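Lmo0135 protein (Listeria monocytogenes EGD-e, PDB 5ISU) is the substrate-binding protein CtaP of an ABC transporter and probably takes part in peptide uptake. Local coordinates at residues 215-218 and 219-222. Numbering follows the deposited sequence.
Sequences KDQN and AANL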
loop_
_atom_site.group_PDB
_atom_site.type_symbol
_atom_site.label_atom_id
_atom_site.label_comp_id
_atom_site.label_asym_id
_atom_site.label_seq_id
_atom_site.Cartn_x
_atom_site.Cartn_y
_atom_site.Cartn_z
ATOM N N LYS A 215 -17.842 -7.779 9.628
ATOM C CA LYS A 215 -16.896 -7.085 10.504
ATOM C C LYS A 215 -16.291 -7.973 11.610
ATOM O O LYS A 215 -15.069 -8.102 11.708
ATOM C CB LYS A 215 -17.649 -5.899 11.121
ATOM C CG LYS A 215 -16.822 -4.858 11.855
ATOM C CD LYS A 215 -17.716 -3.667 12.199
ATOM C CE LYS A 215 -16.964 -2.546 12.892
ATOM N NZ LYS A 215 -16.466 -2.948 14.232
ATOM N N ASP A 216 -17.143 -8.598 12.423
ATOM C CA ASP A 216 -16.673 -9.462 13.526
ATOM C C ASP A 216 -15.876 -10.673 13.010
ATOM O O ASP A 216 -16.410 -11.521 12.289
ATOM C CB ASP A 216 -17.859 -9.905 14.395
ATOM C CG ASP A 216 -17.424 -10.602 15.685
ATOM O OD1 ASP A 216 -17.078 -11.803 15.639
ATOM O OD2 ASP A 216 -17.494 -9.958 16.758
ATOM N N GLN A 217 -14.601 -10.746 13.386
ATOM C CA GLN A 217 -13.717 -11.835 12.930
ATOM C C GLN A 217 -14.074 -13.214 13.488
ATOM O O GLN A 217 -13.920 -14.201 12.782
ATOM C CB GLN A 217 -12.240 -11.499 13.190
ATOM C CG GLN A 217 -11.744 -10.350 12.314
ATOM C CD GLN A 217 -11.628 -10.739 10.840
ATOM O OE1 GLN A 217 -12.508 -10.424 10.024
ATOM N NE2 GLN A 217 -10.567 -11.478 10.509
ATOM N N ASN A 218 -14.531 -13.293 14.740
ATOM C CA ASN A 218 -14.960 -14.599 15.281
ATOM C C ASN A 218 -16.118 -15.126 14.428
ATOM O O ASN A 218 -16.095 -16.277 14.001
ATOM C CB ASN A 218 -15.318 -14.547 16.774
ATOM C CG ASN A 218 -14.093 -14.643 17.689
ATOM O OD1 ASN A 218 -13.012 -15.054 17.269
ATOM N ND2 ASN A 218 -14.277 -14.309 18.950
ATOM N N ALA A 219 -17.068 -14.246 14.113
ATOM C CA ALA A 219 -18.194 -14.595 13.266
ATOM C C ALA A 219 -17.752 -14.886 11.830
ATOM O O ALA A 219 -18.250 -15.822 11.186
ATOM C CB ALA A 219 -19.217 -13.473 13.269
ATOM N N ALA A 220 -16.832 -14.087 11.320
ATOM C CA ALA A 220 -16.374 -14.267 9.942
ATOM C C ALA A 220 -15.647 -15.599 9.772
ATOM O O ALA A 220 -15.841 -16.283 8.776
ATOM C CB ALA A 220 -15.478 -13.110 9.517
ATOM N N ASN A 221 -14.808 -15.947 10.746
ATOM C CA ASN A 221 -14.041 -17.199 10.709
ATOM C C ASN A 221 -14.958 -18.408 10.843
ATOM O O ASN A 221 -14.705 -19.453 10.230
ATOM C CB ASN A 221 -12.926 -17.201 11.762
ATOM C CG ASN A 221 -11.788 -16.230 11.414
ATOM O OD1 ASN A 221 -11.623 -15.828 10.255
ATOM N ND2 ASN A 221 -10.979 -15.881 12.412
ATOM N N LEU A 222 -16.023 -18.257 11.621
ATOM C CA LEU A 222 -17.013 -19.317 11.729
ATOM C C LEU A 222 -17.744 -19.489 10.364
ATOM O O LEU A 222 -17.994 -20.623 9.911
ATOM C CB LEU A 222 -18.014 -19.020 12.833
ATOM C CG LEU A 222 -19.018 -20.136 13.040
ATOM C CD1 LEU A 222 -18.295 -21.439 13.367
ATOM C CD2 LEU A 222 -20.013 -19.750 14.123
#
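D216 and A219 meet at the start of helix 217-225, where D216 is the N-cap. D216 OD1 accepts from A219 N at 2.9 Å, and the bond is fairly straight, 162° at the hydrogen. The oxygen uses its anti lone pair, the one pointing away from OD2. CG is anti to the backbone N (chi1 -170°), beside the carbonyl carbon, which brings OD1 to A219 N. The carboxylate also lies alongside the A219 methyl, with OD1 3.6 Å from A219 CB. A negative group here probably interacts favourably with the helix dipole. The D216 carbonyl starts the helical bonding: A220 N donates to D216 O at 2.8 Å, in the carbonyl plane. The A220 methyl packs against the same oxygen, CB to O 3.3 Å.

Q217 contributes mainly through its backbone. Its O accepts from N221 N at 2.8 Å, with the donor tilted 29° from the carbonyl plane. N221 CG, set beside its own backbone N, lies 3.2 Å from Q217 O, beyond the oxygen end of that carbonyl. N218 O takes the next bond, from L222 N at 3.1 Å, and L222 CB rests 3.5 Å from that oxygen.

The cap stands at the end of the short link from strand 208-213, an inner strand of a four-stranded mixed sheet, to helix 217-225. On the inward side of the helix, Q217 and buried A220 touch K232 of strand 231-233. N221 OD1 is hydrogen-bonded to K232 NZ, and the N221 side chain also meets the loop residues I234 and D238, tying the helix to the chain that follows it.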